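Local coordinates for protein yeast glycogen phosphorylase (Saccharomyces cerevisiae, PDB 1YGP) that is a glycogen phosphorylase of the carbohydrate phosphorylase family, built on the two-domain GT-B fold and carrying a bound pyridoxal-5'-phosphate, at residues N573-L578 / I705-L710; T600-Q605 / R648-F653; F620-R625 / H686-V691; L627-M632 / R644-K649; S782-V787 / D822-Y827. One frame throughout, in Å; residues are numbered along the deposited sequence.

Contact 1 (N573-L578 / I705-L710); sequences NNKIRL and IPASDL
The methyl group of A707 sits against the helix 562-584, with its CB 3.5 Å from the backbone O of N574 and 3.9 Å from CB of L578. A707 is the loop residue most covered by the helix, one turn of which closes over it. K575 continues the close packing. Its CG lies beside the carbonyl O of A707 at 3.4 Å, and the bend of its chain at CD (chi3 -104°) turns the ammonium toward D709. There NZ forms a salt bridge with OD2 at 2.9 Å, on the syn side of the carboxylate. The same NZ also donates to T600 O, and D709 OD2 accepts from F602 N, so the buried charges are gripped from the strand side as well. The segment 705-710 leads from helix 698-704 into strand 710-713 of the six-stranded parallel sheet in this Rossmann-like domain of the GT-B fold, and the pyridoxal-5'-phosphate lies about 10 Å from the side chain of P706. P706 belongs to the close part too. N574 ND2 bonds to P706 O at 3.0 Å, but the bond is bent (138° at the hydrogen) and the donor stands above the carbonyl plane; the amide also donates to N526 OD1, while K571 adds a second donor to P706 O. The looser, partly exposed side begins at R577, which brings the edge of its guanidinium to the proline ring, NH2 lying 3.7 Å from CG of P706. OD1 of N574 lies over a face of that guanidinium, and its NH2 is hydrogen-bonded to A525 O.

Contact 2 (T600-Q605 / R648-F653); sequences TLFDMQ and RKVSIF
The backbone N atoms of L601, D603 and Q605 donate to O of R648, V650 and I652, and V650 N and I652 N donate back to O of L601 and D603, all at 2.9 Å, in a parallel pair with L601 beside K649. The D603 N bond is nearly straight, at 173°. Apolar contacts line the face bearing F602 and M604. V650 CB lies over one face of the F602 ring, displaced toward its rim, and its CG2 presses on CG2 of T600 at 3.5 Å; M604 and I652 meet through their CB atoms at 3.7 Å. The ionic contact lies on the face bearing D603 and K649. The lysine bends at its last torsion (chi4 72°), leaving NZ a long, weak 3.5 Å from D603 OD2. On this face Q605 OE1 comes 3.8 Å from F653 CE2 while accepting from N618 ND2. These are adjacent parallel strands joined by a beta-alpha-beta crossover in a sheet of Rossmann order 3-2-1-4-5-6. Backbone bonding thus fixes the register; with H831 donating weakly to D603, E712 close by and D835 near K649, the lysine's charge is probably shared among several weak partners.

Contact 3 (F620-R625 / H686-V691); sequences FGIIYR and HLLKVV
In the Rossmann-like domain, helix 615-634 covers one face of the parallel sheet and sets I622 against L688 and V690 of the outermost strand, 688-693. The helix and strand segments run nearly antiparallel, at 154° between their directions, with their axes 10.6 Å apart. I622 carries the contact through both of its branches. Its chain is extended past CG1 (chi2 -173°), which sends CD1 tip to tip into CG2 of V690 at 3.6 Å. The shorter branch, CG2, rests between the two strand residues, 3.9 Å from V690 CG2 and 4.0 Å from L688 CD2. One turn later, R625 adds its aliphatic part, CD lying 4.3 Å from L688 CD1. The guanidinium runs on past the strand: NH1 remains 4.4 Å from L687 O and is hydrogen-bonded to P647 O, while NH2 forms a salt bridge with D835 of helix 820-840. I622 also touches S651 and F653, so it bridges the edge strand and its neighbour 649-654. Branched hydrocarbon therefore makes up most of the interface, with the R625 chain adding much of the rest; it should be held mainly by dispersion and by the exclusion of water, while the buried charge of R625 is satisfied by partners beyond it.

Contact 4 (L627-M632 / R644-K649); sequences LAMKNM and RKYPRK. Unlike the reference sequence in segment 644-649: R644 (reference Lys).
Y646 leans its aromatic ring on one side of helix 615-634, where A628, M629 and M632 receive it. The phenol end lies against A628, whose CB is 3.3 Å from OH and 3.6 Å from CZ. At the ring's root M629 runs antiparallel to the tyrosine side chain. Its CG passes 4.0 Å from CD2 of the tyrosine, and the turn at its last torsion (chi3 111°) folds CE back to 3.7 Å from Y646 CB. With chi1 at -165°, M632 points its thioether out from the helix toward Y646 and K645; its CE touches Y646 CE2 at 3.8 Å and lies across the lysine chain, 3.7 Å from CD of K645. Y646 is the first residue to leave the helical conformation after helix 639-645, within the crossover that carries the chain from helix 615-634 back to strand 649-654 of the parallel sheet. Farther out, V642 of the short helix touches both methionines. L687, just before the edge strand, packs on M629 from the sheet side. R625, one turn before A628, also touches Y646. The charged end of K645 leads away from the helix at the exposed margin.

Contact 5 (S782-V787 / D822-Y827); sequences SSLDSV and DDFESY
F824 meets S783, L784 and V787 with nearly every atom of its ring. From CA its CB is directed toward helix 782-790, and with CG anti to the backbone N (chi1 -159°) the ring is carried out between the two helices. CG and CD1 both lie under the CD1 methyl of L784, each 3.9 Å away. That methyl stands 3.8 Å from the ring centroid and only 7° off the normal, a CH-pi contact made squarely over the face. Along the ring's edge, CD2 comes to 3.7 Å from S783 OG; it also approaches L784 CB, while CE2 lies 3.7 Å from the backbone N of L784, with S783 CB at its edge in the ring plane. The tip, CZ, reaches V787 CG2 more loosely, at 4.4 Å. The two helical segments cross at 102°, and F824 meets residues of little more than one turn of helix 782-790. Both helices pack against helix 615-634, which covers one face of the parallel sheet in the Rossmann-like domain; it adds L617 and F620 to the ring, and I623 to V787. At the more exposed margin, E825 bends at chi2 and brings OE2 within 3.0 Å of S783 OG, which donates to it from the anti side of the carboxylate, tilted out of its plane. Within helix 782-790, S786 OG bonds back to S782 O, the carbonyl that also accepts S786 N.

Overall arrangement
All five contacts belong to one Rossmann-like domain. Contacts 2 and 3 share its parallel sheet: strand 649-654 of contact 2 hydrogen-bonds to 688-693 of contact 3, while 601-606 pairs on its other side with L710 of contact 1. Helix 615-634 serves both contacts 3 and 4, and contact 5 packs on it through V787 and F824. Contacts 1, 2, 3 and 5 are buried; contact 4, whose centre is about 38 Å from that of the chain, lies at the surface. Backbone bonding dominates only in contact 2. Contact 1 holds a buried salt bridge, contacts 3 and 4 rely on apolar side chains, and contact 5 adds one polar bond at its margin.

Contact 1 (N573-L578 / I705-L710)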
# COMPACT_ATOMS: atom_id res chain seq x y z
N ASN A 573 39.24 12.18 2.17
CA ASN A 573 37.92 12.74 2.40
C ASN A 573 36.91 11.61 2.33
O ASN A 573 36.04 11.54 3.21
CB ASN A 573 37.56 13.80 1.35
CG ASN A 573 38.57 14.95 1.24
OD1 ASN A 573 38.79 15.49 0.15
ND2 ASN A 573 39.22 15.41 2.32
N ASN A 574 37.06 10.67 1.39
CA ASN A 574 36.19 9.50 1.30
C ASN A 574 36.22 8.65 2.55
O ASN A 574 35.19 8.09 2.96
CB ASN A 574 36.54 8.57 0.17
CG ASN A 574 36.08 9.07 -1.19
OD1 ASN A 574 35.26 9.97 -1.35
ND2 ASN A 574 36.62 8.50 -2.25
N LYS A 575 37.39 8.56 3.19
CA LYS A 575 37.51 7.84 4.45
C LYS A 575 36.72 8.54 5.54
O LYS A 575 36.04 7.88 6.34
CB LYS A 575 38.98 7.71 4.86
CG LYS A 575 39.58 6.49 4.19
CD LYS A 575 40.80 5.98 4.93
CE LYS A 575 42.07 6.36 4.21
NZ LYS A 575 43.20 5.95 5.02
N ILE A 576 36.72 9.88 5.53
CA ILE A 576 35.98 10.66 6.50
C ILE A 576 34.50 10.35 6.37
O ILE A 576 33.87 10.16 7.41
CB ILE A 576 36.23 12.18 6.31
CG1 ILE A 576 37.64 12.50 6.81
CG2 ILE A 576 35.17 13.02 7.03
CD1 ILE A 576 38.14 13.88 6.32
N ARG A 577 33.95 10.26 5.15
CA ARG A 577 32.53 9.94 4.98
C ARG A 577 32.21 8.64 5.69
O ARG A 577 31.26 8.62 6.48
CB ARG A 577 32.06 9.68 3.57
CG ARG A 577 32.21 10.73 2.49
CD ARG A 577 31.28 10.36 1.33
NE ARG A 577 31.57 9.05 0.78
CZ ARG A 577 31.42 8.76 -0.51
NH1 ARG A 577 31.00 9.67 -1.38
NH2 ARG A 577 31.74 7.54 -0.93
N LEU A 578 32.99 7.57 5.47
CA LEU A 578 32.72 6.29 6.08
C LEU A 578 32.76 6.41 7.59
O LEU A 578 31.85 5.91 8.27
CB LEU A 578 33.76 5.27 5.63
CG LEU A 578 33.63 3.88 6.26
CD1 LEU A 578 32.31 3.27 5.83
CD2 LEU A 578 34.81 3.02 5.87
N ILE A 705 32.85 1.37 -0.41
CA ILE A 705 33.86 1.14 -1.43
C ILE A 705 34.80 2.33 -1.75
O ILE A 705 36.01 2.09 -1.66
CB ILE A 705 33.09 0.61 -2.66
CG1 ILE A 705 32.81 -0.84 -2.31
CG2 ILE A 705 33.83 0.75 -3.99
CD1 ILE A 705 31.85 -1.66 -3.19
N PRO A 706 34.47 3.59 -2.05
CA PRO A 706 35.47 4.64 -2.32
C PRO A 706 36.40 4.98 -1.15
O PRO A 706 37.36 5.74 -1.33
CB PRO A 706 34.65 5.83 -2.78
CG PRO A 706 33.36 5.22 -3.26
CD PRO A 706 33.12 4.11 -2.23
N ALA A 707 36.10 4.50 0.06
CA ALA A 707 36.90 4.74 1.24
C ALA A 707 37.95 3.66 1.42
O ALA A 707 38.80 3.74 2.31
CB ALA A 707 36.05 4.71 2.48
N SER A 708 37.91 2.63 0.59
CA SER A 708 38.74 1.48 0.82
C SER A 708 40.19 1.72 0.48
O SER A 708 40.50 2.25 -0.59
CB SER A 708 38.22 0.34 -0.00
OG SER A 708 38.75 -0.91 0.42
N ASP A 709 41.07 1.35 1.42
CA ASP A 709 42.48 1.32 1.12
C ASP A 709 42.82 -0.06 0.56
O ASP A 709 43.52 -0.21 -0.45
CB ASP A 709 43.28 1.60 2.38
CG ASP A 709 43.31 3.06 2.83
OD1 ASP A 709 43.09 3.96 2.02
OD2 ASP A 709 43.59 3.30 3.99
N LEU A 710 42.29 -1.12 1.18
CA LEU A 710 42.55 -2.49 0.76
C LEU A 710 41.22 -3.23 0.93
O LEU A 710 40.44 -2.94 1.87
CB LEU A 710 43.66 -3.01 1.66
CG LEU A 710 44.60 -4.23 1.46
CD1 LEU A 710 44.08 -5.36 2.31
CD2 LEU A 710 44.79 -4.56 -0.01

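Contact 2 (T600-Q605 / R648-F653)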
# COMPACT_ATOMS: atom_id res chain seq x y z
N THR A 600 45.93 5.48 8.71
CA THR A 600 45.16 4.33 9.15
C THR A 600 44.77 3.54 7.91
O THR A 600 44.06 4.06 7.05
CB THR A 600 43.90 4.78 9.87
OG1 THR A 600 44.25 5.69 10.91
CG2 THR A 600 43.20 3.59 10.49
N LEU A 601 45.21 2.29 7.75
CA LEU A 601 44.82 1.51 6.58
C LEU A 601 43.42 0.96 6.86
O LEU A 601 43.16 0.33 7.89
CB LEU A 601 45.74 0.31 6.32
CG LEU A 601 45.41 -0.63 5.16
CD1 LEU A 601 46.05 -0.15 3.87
CD2 LEU A 601 45.98 -2.00 5.45
N PHE A 602 42.53 1.29 5.94
CA PHE A 602 41.19 0.77 5.97
C PHE A 602 41.19 -0.51 5.12
O PHE A 602 41.46 -0.52 3.91
CB PHE A 602 40.28 1.86 5.43
CG PHE A 602 39.88 2.89 6.50
CD1 PHE A 602 40.79 3.38 7.44
CD2 PHE A 602 38.56 3.37 6.52
CE1 PHE A 602 40.38 4.33 8.38
CE2 PHE A 602 38.17 4.32 7.47
CZ PHE A 602 39.08 4.80 8.39
N ASP A 603 40.94 -1.61 5.79
CA ASP A 603 40.99 -2.91 5.19
C ASP A 603 39.59 -3.52 5.27
O ASP A 603 39.20 -3.92 6.39
CB ASP A 603 42.04 -3.68 5.98
CG ASP A 603 42.32 -5.13 5.64
OD1 ASP A 603 41.81 -5.65 4.64
OD2 ASP A 603 43.06 -5.74 6.41
N MET A 604 38.81 -3.61 4.16
CA MET A 604 37.47 -4.17 4.24
C MET A 604 37.18 -5.48 3.55
O MET A 604 37.77 -5.78 2.51
CB MET A 604 36.40 -3.18 3.72
CG MET A 604 36.68 -2.13 2.68
SD MET A 604 37.43 -0.62 3.39
CE MET A 604 36.10 0.53 3.46
N GLN A 605 36.27 -6.28 4.11
CA GLN A 605 35.73 -7.49 3.47
C GLN A 605 34.22 -7.43 3.66
O GLN A 605 33.65 -7.84 4.68
CB GLN A 605 36.28 -8.79 4.12
CG GLN A 605 35.94 -10.06 3.37
CD GLN A 605 36.49 -11.33 4.00
OE1 GLN A 605 36.86 -11.38 5.17
NE2 GLN A 605 36.53 -12.45 3.30
N ARG A 648 48.79 1.01 12.39
CA ARG A 648 47.39 1.43 12.45
C ARG A 648 46.48 1.03 11.28
O ARG A 648 46.67 1.45 10.12
CB ARG A 648 47.45 2.94 12.65
CG ARG A 648 46.14 3.59 13.03
CD ARG A 648 46.37 4.97 13.62
NE ARG A 648 46.57 4.92 15.06
CZ ARG A 648 47.75 5.12 15.65
NH1 ARG A 648 48.87 5.38 14.95
NH2 ARG A 648 47.81 5.03 16.98
N LYS A 649 45.47 0.23 11.64
CA LYS A 649 44.58 -0.45 10.72
C LYS A 649 43.17 -0.42 11.30
O LYS A 649 42.99 -0.29 12.51
CB LYS A 649 45.05 -1.89 10.59
CG LYS A 649 44.60 -2.79 9.46
CD LYS A 649 44.99 -4.20 9.89
CE LYS A 649 45.04 -5.24 8.76
NZ LYS A 649 46.16 -5.09 7.84
N VAL A 650 42.17 -0.52 10.43
CA VAL A 650 40.76 -0.65 10.79
C VAL A 650 40.27 -1.74 9.85
O VAL A 650 40.36 -1.60 8.61
CB VAL A 650 39.90 0.62 10.49
CG1 VAL A 650 38.46 0.34 10.86
CG2 VAL A 650 40.32 1.79 11.32
N SER A 651 39.80 -2.83 10.41
CA SER A 651 39.17 -3.85 9.60
C SER A 651 37.65 -3.61 9.57
O SER A 651 36.96 -3.52 10.60
CB SER A 651 39.48 -5.20 10.17
OG SER A 651 40.89 -5.40 10.26
N ILE A 652 37.11 -3.47 8.37
CA ILE A 652 35.70 -3.18 8.15
C ILE A 652 35.05 -4.46 7.62
O ILE A 652 35.46 -4.96 6.57
CB ILE A 652 35.62 -2.01 7.14
CG1 ILE A 652 36.27 -0.74 7.69
CG2 ILE A 652 34.17 -1.76 6.81
CD1 ILE A 652 35.46 -0.05 8.82
N PHE A 653 34.09 -5.05 8.32
CA PHE A 653 33.39 -6.22 7.82
C PHE A 653 31.94 -5.83 7.60
O PHE A 653 31.38 -4.98 8.31
CB PHE A 653 33.42 -7.37 8.83
CG PHE A 653 34.77 -8.03 9.03
CD1 PHE A 653 35.73 -7.45 9.87
CD2 PHE A 653 35.05 -9.26 8.42
CE1 PHE A 653 36.95 -8.10 10.11
CE2 PHE A 653 36.27 -9.90 8.67
CZ PHE A 653 37.22 -9.32 9.52

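Contact 3 (F620-R625 / H686-V691)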
# COMPACT_ATOMS: atom_id res chain seq x y z
N PHE A 620 40.80 -14.80 11.87
CA PHE A 620 41.92 -15.47 12.50
C PHE A 620 43.20 -14.67 12.32
O PHE A 620 44.05 -14.60 13.22
CB PHE A 620 42.10 -16.88 11.92
CG PHE A 620 40.94 -17.81 12.23
CD1 PHE A 620 40.06 -17.57 13.28
CD2 PHE A 620 40.71 -18.90 11.39
CE1 PHE A 620 38.96 -18.41 13.49
CE2 PHE A 620 39.61 -19.74 11.61
CZ PHE A 620 38.74 -19.50 12.65
N GLY A 621 43.32 -14.01 11.18
CA GLY A 621 44.41 -13.11 10.95
C GLY A 621 44.32 -11.91 11.89
O GLY A 621 45.38 -11.50 12.38
N ILE A 622 43.12 -11.35 12.19
CA ILE A 622 43.01 -10.19 13.10
C ILE A 622 43.43 -10.59 14.48
O ILE A 622 44.31 -9.94 15.04
CB ILE A 622 41.58 -9.59 13.25
CG1 ILE A 622 41.18 -8.91 11.97
CG2 ILE A 622 41.55 -8.52 14.34
CD1 ILE A 622 39.88 -8.14 12.07
N ILE A 623 42.81 -11.65 15.02
CA ILE A 623 43.17 -12.13 16.34
C ILE A 623 44.67 -12.40 16.38
O ILE A 623 45.28 -11.88 17.32
CB ILE A 623 42.42 -13.42 16.71
CG1 ILE A 623 40.92 -13.19 16.73
CG2 ILE A 623 42.86 -13.85 18.10
CD1 ILE A 623 40.11 -14.48 16.91
N TYR A 624 45.28 -13.08 15.41
CA TYR A 624 46.73 -13.32 15.40
C TYR A 624 47.49 -12.02 15.61
O TYR A 624 48.29 -11.94 16.55
CB TYR A 624 47.21 -13.95 14.07
CG TYR A 624 48.74 -13.97 13.97
CD1 TYR A 624 49.48 -14.94 14.66
CD2 TYR A 624 49.40 -12.95 13.27
CE1 TYR A 624 50.87 -14.87 14.66
CE2 TYR A 624 50.79 -12.88 13.27
CZ TYR A 624 51.52 -13.84 13.97
OH TYR A 624 52.90 -13.76 13.95
N ARG A 625 47.28 -11.00 14.78
CA ARG A 625 47.97 -9.75 14.92
C ARG A 625 47.74 -9.23 16.33
O ARG A 625 48.74 -9.00 17.01
CB ARG A 625 47.44 -8.76 13.89
CG ARG A 625 48.05 -7.36 14.02
CD ARG A 625 47.31 -6.36 13.16
NE ARG A 625 48.04 -6.01 11.96
CZ ARG A 625 48.40 -4.73 11.76
NH1 ARG A 625 48.10 -3.78 12.66
NH2 ARG A 625 49.00 -4.40 10.62
N HIS A 686 44.70 2.38 20.04
CA HIS A 686 44.08 2.63 18.73
C HIS A 686 44.91 2.19 17.54
O HIS A 686 44.70 2.65 16.41
CB HIS A 686 43.74 4.12 18.51
CG HIS A 686 42.90 4.74 19.61
ND1 HIS A 686 42.96 5.98 20.05
CD2 HIS A 686 41.96 4.08 20.36
CE1 HIS A 686 42.10 6.11 21.03
NE2 HIS A 686 41.50 4.95 21.20
N LEU A 687 45.86 1.27 17.71
CA LEU A 687 46.60 0.78 16.58
C LEU A 687 45.75 -0.17 15.78
O LEU A 687 46.06 -0.37 14.61
CB LEU A 687 47.88 0.08 17.03
CG LEU A 687 49.16 0.87 17.10
CD1 LEU A 687 49.34 1.73 15.86
CD2 LEU A 687 49.08 1.83 18.26
N LEU A 688 44.69 -0.74 16.37
CA LEU A 688 43.78 -1.64 15.68
C LEU A 688 42.32 -1.49 16.11
O LEU A 688 42.05 -1.48 17.32
CB LEU A 688 44.17 -3.09 15.91
CG LEU A 688 43.40 -4.16 15.16
CD1 LEU A 688 43.68 -4.08 13.67
CD2 LEU A 688 43.83 -5.50 15.70
N LYS A 689 41.39 -1.39 15.16
CA LYS A 689 39.94 -1.35 15.40
C LYS A 689 39.26 -2.36 14.47
O LYS A 689 39.74 -2.59 13.35
CB LYS A 689 39.34 0.01 15.09
CG LYS A 689 39.84 1.15 15.98
CD LYS A 689 39.28 0.99 17.37
CE LYS A 689 39.92 1.91 18.39
NZ LYS A 689 39.74 3.30 18.02
N VAL A 690 38.17 -2.99 14.87
CA VAL A 690 37.42 -3.92 14.03
C VAL A 690 36.03 -3.30 14.03
O VAL A 690 35.55 -2.89 15.09
CB VAL A 690 37.33 -5.34 14.64
CG1 VAL A 690 36.46 -6.26 13.81
CG2 VAL A 690 38.73 -5.90 14.71
N VAL A 691 35.35 -3.18 12.90
CA VAL A 691 34.03 -2.56 12.84
C VAL A 691 33.17 -3.50 12.00
O VAL A 691 33.69 -4.10 11.05
CB VAL A 691 34.20 -1.17 12.19
CG1 VAL A 691 32.84 -0.59 11.86
CG2 VAL A 691 34.93 -0.20 13.12

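Contact 4 (L627-M632 / R644-K649)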
# COMPACT_ATOMS: atom_id res chain seq x y z
N LEU A 627 47.05 -10.72 19.20
CA LEU A 627 47.80 -11.54 20.14
C LEU A 627 49.30 -11.24 20.06
O LEU A 627 49.98 -11.14 21.09
CB LEU A 627 47.51 -13.00 19.82
CG LEU A 627 46.78 -13.81 20.88
CD1 LEU A 627 45.80 -12.98 21.70
CD2 LEU A 627 46.10 -14.93 20.12
N ALA A 628 49.80 -11.02 18.86
CA ALA A 628 51.19 -10.67 18.67
C ALA A 628 51.49 -9.29 19.26
O ALA A 628 52.49 -9.10 19.96
CB ALA A 628 51.48 -10.69 17.19
N MET A 629 50.60 -8.31 19.08
CA MET A 629 50.78 -6.95 19.59
C MET A 629 50.86 -6.93 21.10
O MET A 629 51.78 -6.38 21.70
CB MET A 629 49.63 -6.05 19.23
CG MET A 629 49.24 -5.92 17.79
SD MET A 629 47.91 -4.71 17.76
CE MET A 629 48.82 -3.42 16.96
N LYS A 630 49.87 -7.56 21.69
CA LYS A 630 49.71 -7.63 23.12
C LYS A 630 50.89 -8.27 23.81
O LYS A 630 51.43 -7.74 24.78
CB LYS A 630 48.42 -8.39 23.43
CG LYS A 630 47.29 -7.46 23.81
CD LYS A 630 47.74 -6.88 25.15
CE LYS A 630 46.80 -5.89 25.74
NZ LYS A 630 45.54 -6.53 26.04
N ASN A 631 51.30 -9.40 23.24
CA ASN A 631 52.43 -10.16 23.75
C ASN A 631 53.70 -9.32 23.69
O ASN A 631 54.52 -9.30 24.61
CB ASN A 631 52.59 -11.40 22.90
CG ASN A 631 53.44 -12.44 23.59
OD1 ASN A 631 52.91 -13.28 24.33
ND2 ASN A 631 54.76 -12.45 23.40
N MET A 632 53.85 -8.55 22.61
CA MET A 632 55.00 -7.70 22.40
C MET A 632 55.02 -6.65 23.49
O MET A 632 56.05 -6.52 24.18
CB MET A 632 54.89 -7.04 21.01
CG MET A 632 56.17 -6.41 20.51
SD MET A 632 56.09 -5.79 18.81
CE MET A 632 56.44 -7.31 17.99
N ARG A 644 55.56 0.15 15.06
CA ARG A 644 56.46 0.03 13.92
C ARG A 644 56.28 -1.32 13.24
O ARG A 644 56.43 -1.40 12.02
CB ARG A 644 57.93 0.15 14.36
N LYS A 645 55.97 -2.38 13.99
CA LYS A 645 55.76 -3.69 13.40
C LYS A 645 54.33 -3.97 12.93
O LYS A 645 54.12 -4.67 11.94
CB LYS A 645 56.13 -4.80 14.38
CG LYS A 645 57.55 -5.30 14.17
CD LYS A 645 57.66 -6.78 14.53
CE LYS A 645 56.73 -7.69 13.69
NZ LYS A 645 57.04 -7.70 12.26
N TYR A 646 53.33 -3.49 13.66
CA TYR A 646 51.94 -3.73 13.35
C TYR A 646 51.33 -2.34 13.32
O TYR A 646 50.91 -1.81 14.35
CB TYR A 646 51.25 -4.57 14.43
CG TYR A 646 51.87 -5.94 14.62
CD1 TYR A 646 51.71 -6.90 13.63
CD2 TYR A 646 52.65 -6.21 15.75
CE1 TYR A 646 52.33 -8.14 13.75
CE2 TYR A 646 53.26 -7.46 15.88
CZ TYR A 646 53.10 -8.41 14.88
OH TYR A 646 53.71 -9.65 14.98
N PRO A 647 51.31 -1.65 12.19
CA PRO A 647 50.81 -0.29 12.15
C PRO A 647 49.27 -0.21 12.10
O PRO A 647 48.59 -1.16 11.71
CB PRO A 647 51.53 0.27 10.93
CG PRO A 647 52.54 -0.77 10.51
CD PRO A 647 51.87 -2.06 10.92
N ARG A 648 48.79 1.01 12.39
CA ARG A 648 47.39 1.43 12.45
C ARG A 648 46.48 1.03 11.28
O ARG A 648 46.67 1.45 10.12
CB ARG A 648 47.45 2.94 12.65
CG ARG A 648 46.14 3.59 13.03
CD ARG A 648 46.37 4.97 13.62
NE ARG A 648 46.57 4.92 15.06
CZ ARG A 648 47.75 5.12 15.65
NH1 ARG A 648 48.87 5.38 14.95
NH2 ARG A 648 47.81 5.03 16.98
N LYS A 649 45.47 0.23 11.64
CA LYS A 649 44.58 -0.45 10.72
C LYS A 649 43.17 -0.42 11.30
O LYS A 649 42.99 -0.29 12.51
CB LYS A 649 45.05 -1.89 10.59
CG LYS A 649 44.60 -2.79 9.46
CD LYS A 649 44.99 -4.20 9.89
CE LYS A 649 45.04 -5.24 8.76
NZ LYS A 649 46.16 -5.09 7.84

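Contact 5 (S782-V787 / D822-Y827)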
# COMPACT_ATOMS: atom_id res chain seq x y z
N SER A 782 51.80 -23.12 14.16
CA SER A 782 51.72 -22.49 15.48
C SER A 782 50.89 -21.20 15.54
O SER A 782 50.11 -21.01 16.47
CB SER A 782 53.11 -22.18 15.98
OG SER A 782 53.96 -23.29 15.76
N SER A 783 51.00 -20.36 14.51
CA SER A 783 50.30 -19.08 14.42
C SER A 783 48.80 -19.24 14.56
O SER A 783 48.13 -18.64 15.42
CB SER A 783 50.67 -18.47 13.09
OG SER A 783 50.82 -19.51 12.12
N LEU A 784 48.32 -20.15 13.71
CA LEU A 784 46.92 -20.49 13.67
C LEU A 784 46.55 -21.20 14.95
O LEU A 784 45.49 -20.92 15.52
CB LEU A 784 46.60 -21.41 12.50
CG LEU A 784 45.13 -21.64 12.30
CD1 LEU A 784 44.49 -20.31 11.96
CD2 LEU A 784 44.89 -22.63 11.18
N ASP A 785 47.44 -22.06 15.47
CA ASP A 785 47.13 -22.77 16.69
C ASP A 785 47.03 -21.83 17.87
O ASP A 785 46.23 -22.06 18.78
CB ASP A 785 48.18 -23.82 16.98
CG ASP A 785 47.66 -24.77 18.04
OD1 ASP A 785 46.64 -25.44 17.81
OD2 ASP A 785 48.27 -24.82 19.11
N SER A 786 47.76 -20.73 17.84
CA SER A 786 47.67 -19.75 18.89
C SER A 786 46.27 -19.17 18.81
O SER A 786 45.57 -19.22 19.82
CB SER A 786 48.72 -18.68 18.67
OG SER A 786 50.00 -19.29 18.70
N VAL A 787 45.77 -18.73 17.65
CA VAL A 787 44.44 -18.15 17.66
C VAL A 787 43.38 -19.19 17.94
O VAL A 787 42.51 -18.88 18.77
CB VAL A 787 44.08 -17.42 16.34
CG1 VAL A 787 44.90 -16.18 16.32
CG2 VAL A 787 44.44 -18.15 15.08
N ASP A 822 46.17 -23.95 5.39
CA ASP A 822 47.12 -23.95 4.28
C ASP A 822 47.52 -22.55 3.88
O ASP A 822 48.70 -22.22 3.71
CB ASP A 822 46.51 -24.68 3.09
CG ASP A 822 46.06 -26.08 3.49
OD1 ASP A 822 46.89 -26.99 3.55
OD2 ASP A 822 44.88 -26.26 3.77
N ASP A 823 46.51 -21.68 3.83
CA ASP A 823 46.76 -20.33 3.41
C ASP A 823 47.13 -19.39 4.54
O ASP A 823 47.60 -18.28 4.25
CB ASP A 823 45.53 -19.83 2.64
CG ASP A 823 45.22 -20.60 1.36
OD1 ASP A 823 46.06 -21.35 0.85
OD2 ASP A 823 44.14 -20.45 0.84
N PHE A 824 47.04 -19.79 5.82
CA PHE A 824 47.23 -18.85 6.91
C PHE A 824 48.56 -18.10 6.89
O PHE A 824 48.59 -16.86 6.92
CB PHE A 824 47.10 -19.54 8.28
CG PHE A 824 46.80 -18.52 9.38
CD1 PHE A 824 45.64 -17.72 9.29
CD2 PHE A 824 47.68 -18.34 10.45
CE1 PHE A 824 45.38 -16.75 10.27
CE2 PHE A 824 47.40 -17.37 11.42
CZ PHE A 824 46.25 -16.57 11.34
N GLU A 825 49.66 -18.82 6.75
CA GLU A 825 50.97 -18.20 6.75
C GLU A 825 51.22 -17.27 5.57
O GLU A 825 51.81 -16.20 5.74
CB GLU A 825 52.02 -19.30 6.81
CG GLU A 825 52.42 -19.63 8.25
CD GLU A 825 52.94 -18.40 9.00
OE1 GLU A 825 53.94 -17.81 8.57
OE2 GLU A 825 52.33 -18.03 10.01
N SER A 826 50.72 -17.65 4.39
CA SER A 826 50.86 -16.87 3.18
C SER A 826 50.07 -15.59 3.36
O SER A 826 50.61 -14.51 3.11
CB SER A 826 50.33 -17.71 2.02
OG SER A 826 50.40 -17.16 0.70
N TYR A 827 48.83 -15.69 3.85
CA TYR A 827 47.96 -14.55 4.12
C TYR A 827 48.65 -13.55 5.04
O TYR A 827 48.74 -12.35 4.74
CB TYR A 827 46.67 -15.07 4.75
CG TYR A 827 45.67 -13.99 5.09
CD1 TYR A 827 45.12 -13.20 4.08
CD2 TYR A 827 45.31 -13.78 6.42
CE1 TYR A 827 44.20 -12.20 4.39
CE2 TYR A 827 44.40 -12.78 6.74
CZ TYR A 827 43.85 -12.00 5.72
OH TYR A 827 42.99 -10.96 6.02